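Local coordinates for O-methyltransferase family 3 (Niastella koreensis, PDB 7CVW), which transfers a methyl group from S-adenosyl-L-methionine to either hydroxyl of catechol-like compounds in a reaction that depends on magnesium or a similar metal ion, at residues A[117-122]-A[146-151]; A[167-172]-A[211-216]; A[8-13]-A[207-212]. All coordinates share one frame; numbering follows the deposited sequence.

Contact 1. Residues A[117-122]-A[146-151]; sequences KAIDIL and TEYFQW. With SAH (S-adenosyl-L-homocysteine), chain E.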
loop_
_atom_site.group_PDB
_atom_site.type_symbol
_atom_site.label_atom_id
_atom_site.label_comp_id
_atom_site.label_asym_id
_atom_site.label_seq_id
_atom_site.Cartn_x
_atom_site.Cartn_y
_atom_site.Cartn_z
ATOM N N LYS A 117 -17.561 -21.930 -7.994
ATOM C CA LYS A 117 -16.542 -21.964 -6.917
ATOM C C LYS A 117 -15.176 -21.599 -7.489
ATOM O O LYS A 117 -14.728 -22.173 -8.525
ATOM C CB LYS A 117 -16.514 -23.330 -6.236
ATOM C CG LYS A 117 -17.760 -23.640 -5.436
ATOM C CD LYS A 117 -17.638 -24.866 -4.602
ATOM C CE LYS A 117 -18.842 -25.016 -3.695
ATOM N NZ LYS A 117 -18.655 -26.117 -2.722
ATOM N N ALA A 118 -14.441 -20.730 -6.805
ATOM C CA ALA A 118 -13.088 -20.373 -7.262
ATOM C C ALA A 118 -12.216 -21.627 -7.363
ATOM O O ALA A 118 -11.409 -21.677 -8.287
ATOM C CB ALA A 118 -12.487 -19.348 -6.344
ATOM N N ILE A 119 -12.349 -22.611 -6.472
ATOM C CA ILE A 119 -11.431 -23.790 -6.517
ATOM C C ILE A 119 -11.734 -24.633 -7.772
ATOM O O ILE A 119 -10.857 -25.370 -8.206
ATOM C CB ILE A 119 -11.485 -24.590 -5.200
ATOM C CG1 ILE A 119 -10.161 -25.321 -4.951
ATOM C CG2 ILE A 119 -12.666 -25.530 -5.178
ATOM C CD1 ILE A 119 -9.045 -24.414 -4.563
ATOM N N ASP A 120 -12.931 -24.523 -8.350
ATOM C CA ASP A 120 -13.315 -25.222 -9.600
ATOM C C ASP A 120 -12.853 -24.381 -10.799
ATOM O O ASP A 120 -12.437 -24.953 -11.825
ATOM C CB ASP A 120 -14.826 -25.458 -9.667
ATOM C CG ASP A 120 -15.389 -26.455 -8.660
ATOM O OD1 ASP A 120 -14.628 -27.336 -8.236
ATOM O OD2 ASP A 120 -16.589 -26.343 -8.312
ATOM N N ILE A 121 -12.964 -23.061 -10.713
ATOM C CA ILE A 121 -12.680 -22.177 -11.882
ATOM C C ILE A 121 -11.177 -21.922 -12.048
ATOM O O ILE A 121 -10.716 -21.772 -13.188
ATOM C CB ILE A 121 -13.530 -20.895 -11.816
ATOM C CG1 ILE A 121 -15.019 -21.231 -11.939
ATOM C CG2 ILE A 121 -13.093 -19.903 -12.893
ATOM C CD1 ILE A 121 -15.919 -20.072 -11.533
ATOM N N LEU A 122 -10.418 -21.822 -10.971
ATOM C CA LEU A 122 -8.965 -21.551 -11.066
ATOM C C LEU A 122 -8.301 -22.578 -11.984
ATOM O O LEU A 122 -7.537 -22.169 -12.872
ATOM C CB LEU A 122 -8.371 -21.496 -9.653
ATOM C CG LEU A 122 -8.665 -20.179 -8.926
ATOM C CD1 LEU A 122 -8.450 -20.292 -7.427
ATOM C CD2 LEU A 122 -7.860 -19.018 -9.500
ATOM N N THR A 146 -5.239 -20.164 1.402
ATOM C CA THR A 146 -3.919 -20.821 1.199
ATOM C C THR A 146 -3.867 -21.464 -0.187
ATOM O O THR A 146 -2.896 -21.254 -0.888
ATOM C CB THR A 146 -3.639 -21.809 2.337
ATOM O OG1 THR A 146 -3.586 -21.094 3.576
ATOM C CG2 THR A 146 -2.345 -22.553 2.130
ATOM N N GLU A 147 -4.901 -22.218 -0.557
ATOM C CA GLU A 147 -4.920 -22.915 -1.861
ATOM C C GLU A 147 -5.155 -21.922 -3.000
ATOM O O GLU A 147 -4.578 -22.081 -4.062
ATOM C CB GLU A 147 -5.978 -24.003 -1.835
ATOM C CG GLU A 147 -5.553 -25.158 -0.949
ATOM C CD GLU A 147 -5.435 -24.840 0.529
ATOM O OE1 GLU A 147 -6.431 -24.346 1.114
ATOM O OE2 GLU A 147 -4.322 -25.091 1.100
ATOM N N TYR A 148 -5.971 -20.901 -2.785
ATOM C CA TYR A 148 -6.186 -19.853 -3.806
ATOM C C TYR A 148 -4.836 -19.212 -4.175
ATOM O O TYR A 148 -4.578 -18.913 -5.364
ATOM C CB TYR A 148 -7.200 -18.827 -3.308
ATOM C CG TYR A 148 -8.609 -19.306 -3.135
ATOM C CD1 TYR A 148 -9.087 -20.405 -3.829
ATOM C CD2 TYR A 148 -9.486 -18.603 -2.316
ATOM C CE1 TYR A 148 -10.409 -20.797 -3.712
ATOM C CE2 TYR A 148 -10.808 -18.989 -2.184
ATOM C CZ TYR A 148 -11.261 -20.088 -2.892
ATOM O OH TYR A 148 -12.547 -20.500 -2.780
ATOM N N PHE A 149 -3.982 -18.987 -3.184
ATOM C CA PHE A 149 -2.672 -18.355 -3.416
ATOM C C PHE A 149 -1.808 -19.272 -4.297
ATOM O O PHE A 149 -1.111 -18.769 -5.188
ATOM C CB PHE A 149 -1.974 -18.030 -2.106
ATOM C CG PHE A 149 -0.814 -17.083 -2.242
ATOM C CD1 PHE A 149 -1.021 -15.713 -2.244
ATOM C CD2 PHE A 149 0.479 -17.558 -2.397
ATOM C CE1 PHE A 149 0.036 -14.818 -2.330
ATOM C CE2 PHE A 149 1.537 -16.661 -2.491
ATOM C CZ PHE A 149 1.317 -15.300 -2.464
ATOM N N GLN A 150 -1.858 -20.590 -4.089
ATOM C CA GLN A 150 -1.059 -21.517 -4.926
ATOM C C GLN A 150 -1.540 -21.450 -6.371
ATOM O O GLN A 150 -0.721 -21.423 -7.267
ATOM C CB GLN A 150 -1.139 -22.950 -4.410
ATOM C CG GLN A 150 -0.773 -23.089 -2.941
ATOM C CD GLN A 150 0.513 -22.414 -2.539
ATOM O OE1 GLN A 150 1.530 -22.507 -3.225
ATOM N NE2 GLN A 150 0.457 -21.706 -1.417
ATOM N N TRP A 151 -2.845 -21.409 -6.604
ATOM C CA TRP A 151 -3.408 -21.248 -7.962
ATOM C C TRP A 151 -3.029 -19.887 -8.530
ATOM O O TRP A 151 -2.657 -19.796 -9.702
ATOM C CB TRP A 151 -4.921 -21.447 -7.919
ATOM C CG TRP A 151 -5.338 -22.881 -7.818
ATOM C CD1 TRP A 151 -5.897 -23.501 -6.748
ATOM C CD2 TRP A 151 -5.180 -23.897 -8.827
ATOM N NE1 TRP A 151 -6.124 -24.824 -7.026
ATOM C CE2 TRP A 151 -5.693 -25.094 -8.290
ATOM C CE3 TRP A 151 -4.669 -23.903 -10.130
ATOM C CZ2 TRP A 151 -5.709 -26.296 -8.995
ATOM C CZ3 TRP A 151 -4.692 -25.088 -10.835
ATOM C CH2 TRP A 151 -5.191 -26.265 -10.269
HETATM N N SAH E . -14.392 -8.154 -3.210
HETATM C CA SAH E . -15.776 -7.777 -2.861
HETATM C CB SAH E . -16.250 -8.541 -1.616
HETATM C CG SAH E . -16.236 -10.027 -1.758
HETATM S SD SAH E . -17.232 -10.668 -0.352
HETATM C C SAH E . -15.769 -6.267 -2.612
HETATM O O SAH E . -16.605 -5.616 -3.127
HETATM O OXT SAH E . -14.919 -5.870 -1.891
HETATM C "C5'" SAH E . -16.935 -12.454 -0.541
HETATM C "C4'" SAH E . -17.610 -13.001 -1.768
HETATM O "O4'" SAH E . -17.051 -14.300 -1.994
HETATM C "C3'" SAH E . -19.136 -13.218 -1.676
HETATM O "O3'" SAH E . -19.836 -12.616 -2.749
HETATM C "C2'" SAH E . -19.296 -14.740 -1.706
HETATM O "O2'" SAH E . -20.486 -15.178 -2.304
HETATM C "C1'" SAH E . -18.061 -15.122 -2.500
HETATM N N9 SAH E . -17.655 -16.502 -2.365
HETATM C C8 SAH E . -17.850 -17.336 -1.303
HETATM N N7 SAH E . -17.394 -18.540 -1.508
HETATM C C5 SAH E . -16.866 -18.503 -2.783
HETATM C C6 SAH E . -16.221 -19.467 -3.583
HETATM N N6 SAH E . -16.022 -20.713 -3.207
HETATM N N1 SAH E . -15.831 -19.094 -4.804
HETATM C C2 SAH E . -16.049 -17.836 -5.185
HETATM N N3 SAH E . -16.655 -16.860 -4.532
HETATM C C4 SAH E . -17.021 -17.245 -3.315
HETATM O O HOH W 1 -13.906 -22.547 -3.941
#
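The hydroxyl OH of Tyr148 is gripped by a water and by Asp141 OD1, and the water links it to Ile119 N and to the ligand. This water lies at the edge of the Tyr148 ring, in its plane, donates to OH at 2.7 Å, and accepts from Ile119 N and from the adenine amino group, N6 of S-adenosyl-L-homocysteine. The contact thus forms the adenine end of the cofactor pocket of a Rossmann-like class I methyltransferase, where the starts of helices 118-128 and 145-154 run nearly parallel, their axes 10.5 Å apart and 14° from each other. Ala118 N completes the recognition with a fairly straight bond of 2.9 Å to N1 of the adenine. N6 donates a hydrogen bond while N1 accepts one, a pairing that reads the adenine edge. The O of Lys117, the N-cap residue, accepts from Asp120 N and Ile121 N as the helix begins; Ala118 N, in its first turn, has no intrahelical acceptor and serves the adenine.

Behind this polar layer the contact is apolar. Ala118 suits its place because its methyl fits between the cofactor and Tyr148, with CB 3.7 Å from Tyr148 CE1; Leu64 of strand 60-64 touches Ala118 and Tyr148. Ile119 turns CG1 anti to its own N (chi1 -153°), which carries CD1 across to Trp151, 3.8 Å from NE1, and to Tyr148 and CB of Glu147; the carboxylate of Glu147 turns to Arg188. Leu122 fills the angle between the two aromatic residues: its CD1 touches Tyr148 CD1, its side chain at about a right angle to the tyrosine, while Leu122 CB makes a CH-pi contact over one face of the indole, 4.2 Å from the centroid of the Trp151 five-membered ring.

Contact 2. Residues A[167-172]-A[211-216]; sequences VIRDGK and EYDGMA
Just after the metal ligands Asp165 and Asn166, the chain leaves strand 160-165 as a loop held by Asp213 against the start of the antiparallel strand 213-220. Asp213 CG lies anti to its backbone N (chi1 -154°), which brings OD1 to two loop amides: Ile168 N, at 3.1 Å, comes nearly along the C-O axis, and Arg169 N, at 2.9 Å and an almost straight 178°, from above the carboxylate plane. A carboxylate suits this task, since one oxygen can serve two adjacent amides while OD2 takes the side-chain amide of Asn166, making Asp213 a second-shell residue positioning a magnesium ligand. Arg169 lies alongside it, but the pair is a long salt bridge of charge alone, with OD2 well out of the guanidinium plane.

Val167 N continues the pairing with a 3.1 Å bond to Gly214 O. Ile168 packs directly on the backbone of Gly214, CG1 3.9 Å from Gly214 CA, a closeness that suits a residue without a side chain. Ile168 CG2 reaches over one face of the Tyr212 ring, while Asp170 OD1 sits at the ring edge; the same tyrosine meets Phe6 of the second subunit edge-to-face. At the outer end the carboxylates of Asp170 and Glu211 are stacked, their planes 7° apart, a closeness of like charges that Arg169, and less directly Lys172, which pairs with Glu180, may ease. The loop following the metal ligands thus lies beside the antiparallel last strand of the Rossmann-like sheet of class I methyltransferases.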
loop_
_atom_site.group_PDB
_atom_site.type_symbol
_atom_site.label_atom_id
_atom_site.label_comp_id
_atom_site.label_asym_id
_atom_site.label_seq_id
_atom_site.Cartn_x
_atom_site.Cartn_y
_atom_site.Cartn_z
ATOM N N VAL A 167 -7.036 -10.534 6.452
ATOM C CA VAL A 167 -6.032 -11.491 7.001
ATOM C C VAL A 167 -5.660 -11.162 8.457
ATOM O O VAL A 167 -4.801 -11.885 8.961
ATOM C CB VAL A 167 -4.794 -11.588 6.098
ATOM C CG1 VAL A 167 -5.161 -12.118 4.715
ATOM C CG2 VAL A 167 -4.032 -10.281 6.035
ATOM N N ILE A 168 -6.318 -10.211 9.128
ATOM C CA ILE A 168 -6.018 -9.826 10.543
ATOM C C ILE A 168 -7.240 -10.023 11.452
ATOM O O ILE A 168 -7.056 -10.442 12.602
ATOM C CB ILE A 168 -5.448 -8.392 10.612
ATOM C CG1 ILE A 168 -4.059 -8.319 9.969
ATOM C CG2 ILE A 168 -5.410 -7.871 12.037
ATOM C CD1 ILE A 168 -3.029 -9.281 10.533
ATOM N N ARG A 169 -8.456 -9.741 10.982
ATOM C CA ARG A 169 -9.731 -10.080 11.676
ATOM C C ARG A 169 -9.710 -9.569 13.121
ATOM O O ARG A 169 -9.887 -10.361 14.052
ATOM C CB ARG A 169 -9.999 -11.589 11.659
ATOM C CG ARG A 169 -9.827 -12.286 10.320
ATOM C CD ARG A 169 -10.517 -11.626 9.157
ATOM N NE ARG A 169 -11.925 -11.329 9.336
ATOM C CZ ARG A 169 -12.919 -11.775 8.569
ATOM N NH1 ARG A 169 -14.150 -11.377 8.828
ATOM N NH2 ARG A 169 -12.693 -12.555 7.528
ATOM N N ASP A 170 -9.496 -8.271 13.300
ATOM C CA ASP A 170 -9.633 -7.575 14.603
ATOM C C ASP A 170 -8.551 -8.101 15.551
ATOM O O ASP A 170 -8.737 -7.968 16.749
ATOM C CB ASP A 170 -11.037 -7.762 15.186
ATOM C CG ASP A 170 -11.486 -6.681 16.158
ATOM O OD1 ASP A 170 -10.971 -5.570 16.057
ATOM O OD2 ASP A 170 -12.348 -6.982 17.029
ATOM N N GLY A 171 -7.462 -8.674 15.024
ATOM C CA GLY A 171 -6.332 -9.191 15.818
ATOM C C GLY A 171 -6.585 -10.596 16.331
ATOM O O GLY A 171 -5.754 -11.096 17.088
ATOM N N LYS A 172 -7.689 -11.221 15.933
ATOM C CA LYS A 172 -8.052 -12.594 16.385
ATOM C C LYS A 172 -7.063 -13.605 15.801
ATOM O O LYS A 172 -7.014 -14.725 16.306
ATOM C CB LYS A 172 -9.493 -12.931 15.997
ATOM C CG LYS A 172 -10.525 -12.168 16.822
ATOM C CD LYS A 172 -11.932 -12.633 16.598
ATOM C CE LYS A 172 -12.550 -12.030 15.363
ATOM N NZ LYS A 172 -14.024 -12.215 15.366
ATOM N N GLU A 211 -14.314 -2.893 10.468
ATOM C CA GLU A 211 -13.608 -3.519 11.605
ATOM C C GLU A 211 -12.113 -3.595 11.268
ATOM O O GLU A 211 -11.735 -3.949 10.105
ATOM C CB GLU A 211 -14.225 -4.881 11.910
ATOM C CG GLU A 211 -13.615 -5.590 13.109
ATOM C CD GLU A 211 -14.116 -7.020 13.322
ATOM O OE1 GLU A 211 -14.871 -7.228 14.272
ATOM O OE2 GLU A 211 -13.746 -7.918 12.537
ATOM N N TYR A 212 -11.285 -3.258 12.253
ATOM C CA TYR A 212 -9.827 -3.456 12.226
ATOM C C TYR A 212 -9.510 -4.785 11.527
ATOM O O TYR A 212 -10.051 -5.852 11.912
ATOM C CB TYR A 212 -9.316 -3.426 13.666
ATOM C CG TYR A 212 -7.896 -3.891 13.890
ATOM C CD1 TYR A 212 -6.834 -3.493 13.096
ATOM C CD2 TYR A 212 -7.614 -4.701 14.979
ATOM C CE1 TYR A 212 -5.538 -3.911 13.356
ATOM C CE2 TYR A 212 -6.320 -5.073 15.279
ATOM C CZ TYR A 212 -5.283 -4.717 14.452
ATOM O OH TYR A 212 -4.012 -5.106 14.741
ATOM N N ASP A 213 -8.628 -4.726 10.542
ATOM C CA ASP A 213 -8.303 -5.908 9.721
ATOM C C ASP A 213 -6.974 -5.642 9.023
ATOM O O ASP A 213 -6.115 -4.959 9.561
ATOM C CB ASP A 213 -9.480 -6.192 8.779
ATOM C CG ASP A 213 -9.646 -7.625 8.317
ATOM O OD1 ASP A 213 -8.708 -8.400 8.450
ATOM O OD2 ASP A 213 -10.741 -7.954 7.852
ATOM N N GLY A 214 -6.765 -6.248 7.874
ATOM C CA GLY A 214 -5.520 -6.051 7.133
ATOM C C GLY A 214 -5.570 -6.752 5.799
ATOM O O GLY A 214 -6.410 -7.653 5.580
ATOM N N MET A 215 -4.660 -6.369 4.931
ATOM C CA MET A 215 -4.504 -6.971 3.591
ATOM C C MET A 215 -3.074 -7.474 3.464
ATOM O O MET A 215 -2.140 -6.722 3.827
ATOM C CB MET A 215 -4.778 -5.965 2.475
ATOM C CG MET A 215 -6.215 -5.580 2.375
ATOM S SD MET A 215 -6.566 -4.809 0.754
ATOM C CE MET A 215 -8.165 -4.069 1.120
ATOM N N ALA A 216 -2.899 -8.651 2.884
ATOM C CA ALA A 216 -1.549 -9.136 2.500
ATOM C C ALA A 216 -1.229 -8.615 1.101
ATOM O O ALA A 216 -2.106 -8.596 0.249
ATOM C CB ALA A 216 -1.463 -10.629 2.506
#

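Contact 3. Residues A[8-13]-A[207-212]; sequences SVDHYI and VGVKEY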
loop_
_atom_site.group_PDB
_atom_site.type_symbol
_atom_site.label_atom_id
_atom_site.label_comp_id
_atom_site.label_asym_id
_atom_site.label_seq_id
_atom_site.Cartn_x
_atom_site.Cartn_y
_atom_site.Cartn_z
ATOM N N SER A 8 -13.927 8.421 11.806
ATOM C CA SER A 8 -13.890 9.882 11.529
ATOM C C SER A 8 -12.741 10.191 10.571
ATOM O O SER A 8 -12.915 10.981 9.616
ATOM C CB SER A 8 -13.767 10.662 12.795
ATOM O OG SER A 8 -14.921 10.446 13.586
ATOM N N VAL A 9 -11.574 9.606 10.816
ATOM C CA VAL A 9 -10.404 9.846 9.931
ATOM C C VAL A 9 -10.680 9.271 8.535
ATOM O O VAL A 9 -10.299 9.906 7.539
ATOM C CB VAL A 9 -9.093 9.322 10.543
ATOM C CG1 VAL A 9 -7.976 9.285 9.521
ATOM C CG2 VAL A 9 -8.696 10.191 11.727
ATOM N N ASP A 10 -11.327 8.106 8.453
ATOM C CA ASP A 10 -11.643 7.517 7.126
ATOM C C ASP A 10 -12.540 8.498 6.352
ATOM O O ASP A 10 -12.307 8.693 5.168
ATOM C CB ASP A 10 -12.262 6.121 7.233
ATOM C CG ASP A 10 -11.666 5.074 6.280
ATOM O OD1 ASP A 10 -10.537 5.261 5.793
ATOM O OD2 ASP A 10 -12.315 4.047 6.087
ATOM N N HIS A 11 -13.516 9.131 7.001
ATOM C CA HIS A 11 -14.436 10.085 6.332
ATOM C C HIS A 11 -13.662 11.321 5.864
ATOM O O HIS A 11 -13.905 11.794 4.766
ATOM C CB HIS A 11 -15.579 10.484 7.272
ATOM C CG HIS A 11 -16.714 9.524 7.326
ATOM N ND1 HIS A 11 -16.554 8.169 7.524
ATOM C CD2 HIS A 11 -18.048 9.734 7.250
ATOM C CE1 HIS A 11 -17.735 7.578 7.569
ATOM N NE2 HIS A 11 -18.669 8.517 7.396
ATOM N N TYR A 12 -12.754 11.823 6.699
ATOM C CA TYR A 12 -11.852 12.935 6.338
ATOM C C TYR A 12 -11.070 12.586 5.058
ATOM O O TYR A 12 -10.997 13.382 4.138
ATOM C CB TYR A 12 -10.932 13.219 7.521
ATOM C CG TYR A 12 -9.745 14.090 7.224
ATOM C CD1 TYR A 12 -9.819 15.472 7.305
ATOM C CD2 TYR A 12 -8.505 13.530 7.019
ATOM C CE1 TYR A 12 -8.697 16.267 7.134
ATOM C CE2 TYR A 12 -7.385 14.304 6.806
ATOM C CZ TYR A 12 -7.471 15.678 6.887
ATOM O OH TYR A 12 -6.353 16.436 6.695
ATOM N N ILE A 13 -10.483 11.392 4.997
ATOM C CA ILE A 13 -9.698 10.930 3.822
ATOM C C ILE A 13 -10.599 10.769 2.598
ATOM O O ILE A 13 -10.189 11.182 1.526
ATOM C CB ILE A 13 -8.938 9.623 4.130
ATOM C CG1 ILE A 13 -7.882 9.844 5.211
ATOM C CG2 ILE A 13 -8.335 9.066 2.854
ATOM C CD1 ILE A 13 -7.339 8.552 5.779
ATOM N N VAL A 207 -7.342 0.126 9.346
ATOM C CA VAL A 207 -8.425 0.679 10.195
ATOM C C VAL A 207 -9.215 1.683 9.362
ATOM O O VAL A 207 -8.735 2.129 8.299
ATOM C CB VAL A 207 -7.873 1.295 11.492
ATOM C CG1 VAL A 207 -7.253 0.217 12.365
ATOM C CG2 VAL A 207 -6.864 2.402 11.217
ATOM N N GLY A 208 -10.428 1.986 9.803
ATOM C CA GLY A 208 -11.308 2.921 9.093
ATOM C C GLY A 208 -12.754 2.624 9.396
ATOM O O GLY A 208 -13.068 2.296 10.525
ATOM N N VAL A 209 -13.614 2.747 8.393
ATOM C CA VAL A 209 -15.070 2.516 8.571
ATOM C C VAL A 209 -15.354 1.037 8.851
ATOM O O VAL A 209 -16.400 0.745 9.447
ATOM C CB VAL A 209 -15.887 3.053 7.390
ATOM C CG1 VAL A 209 -15.820 4.569 7.343
ATOM C CG2 VAL A 209 -15.505 2.431 6.060
ATOM N N LYS A 210 -14.513 0.115 8.403
ATOM C CA LYS A 210 -14.721 -1.327 8.668
ATOM C C LYS A 210 -13.959 -1.736 9.934
ATOM O O LYS A 210 -13.060 -0.998 10.391
ATOM C CB LYS A 210 -14.248 -2.154 7.472
ATOM C CG LYS A 210 -14.913 -1.804 6.149
ATOM C CD LYS A 210 -14.481 -2.717 5.016
ATOM C CE LYS A 210 -14.944 -4.149 5.176
ATOM N NZ LYS A 210 -14.708 -4.927 3.950
ATOM N N GLU A 211 -14.314 -2.893 10.468
ATOM C CA GLU A 211 -13.608 -3.519 11.605
ATOM C C GLU A 211 -12.113 -3.595 11.268
ATOM O O GLU A 211 -11.735 -3.949 10.105
ATOM C CB GLU A 211 -14.225 -4.881 11.910
ATOM C CG GLU A 211 -13.615 -5.590 13.109
ATOM C CD GLU A 211 -14.116 -7.020 13.322
ATOM O OE1 GLU A 211 -14.871 -7.228 14.272
ATOM O OE2 GLU A 211 -13.746 -7.918 12.537
ATOM N N TYR A 212 -11.285 -3.258 12.253
ATOM C CA TYR A 212 -9.827 -3.456 12.226
ATOM C C TYR A 212 -9.510 -4.785 11.527
ATOM O O TYR A 212 -10.051 -5.852 11.912
ATOM C CB TYR A 212 -9.316 -3.426 13.666
ATOM C CG TYR A 212 -7.896 -3.891 13.890
ATOM C CD1 TYR A 212 -6.834 -3.493 13.096
ATOM C CD2 TYR A 212 -7.614 -4.701 14.979
ATOM C CE1 TYR A 212 -5.538 -3.911 13.356
ATOM C CE2 TYR A 212 -6.320 -5.073 15.279
ATOM C CZ TYR A 212 -5.283 -4.717 14.452
ATOM O OH TYR A 212 -4.012 -5.106 14.741
#
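Val207, which follows strand 199-206, brings the chain up to helix 4-17 and barely touches it; its O lies 4.4 Å from Asp10 OD1 and bonds to a glycerol molecule, probably from the crystallisation liquor. Gly208 is the closest backbone point, its CA 5.0 Å from the CA of Asp10. Here the carboxylate of Asp10 lies against the main chain, with OD2 3.4 Å from Gly208 CA. Glycine suits the place, as its backbone angles are strained for other residues and Asp10 OD2 lies close against CA.

Val209 N then gives the bond that holds the two parts together, 2.9 Å to Asp10 OD2 with an N-H...O angle of 159°. The donor stands above the carboxylate plane, 39° out of it. The other oxygen, OD1, accepts from Asn44 ND2 of helix 43-55, so Asp10, in helix 4-17, joins that helix to the loop and to helix 43-55. The loop is the turn joining the last two strands of the Rossmann-like sheet, 199-206 and 213-220, which are antiparallel, and the helix is the first of the chain, at the dimer interface: its Tyr12 bonds to Asn190 of the second subunit, and Asp10 packs on Gln205 there.

The branches of Val209 divide the remaining packing. CG1, anti to the carbonyl carbon (chi1 -67°), meets the imidazole of His11 at its edge, near the ring plane, 3.6 Å from CE1, and the two side chains cross at about a right angle. CG2 lies the same distance from Asp10 OD2, so this methyl flanks the polar bond.

From the N terminus, helix 4-17 supplies the first half of contact 3, whose partner arrives only at 207-212; this long closure encloses contact 1 entirely, together with the opening segment of contact 2. Contact 1 closes a shorter loop, leading from helix 118-128 through strand 133-138 to helix 145-154 at the adenine end of the cofactor. Contact 2 opens after contact 1 has closed and ends at 211-216, overlapping contact 3 at Glu211 and Tyr212, so the two loops end on the same stretch. The turn between the last two strands is thereby tied to the N-terminal helix and to the loop following the metal ligands, beside the second subunit.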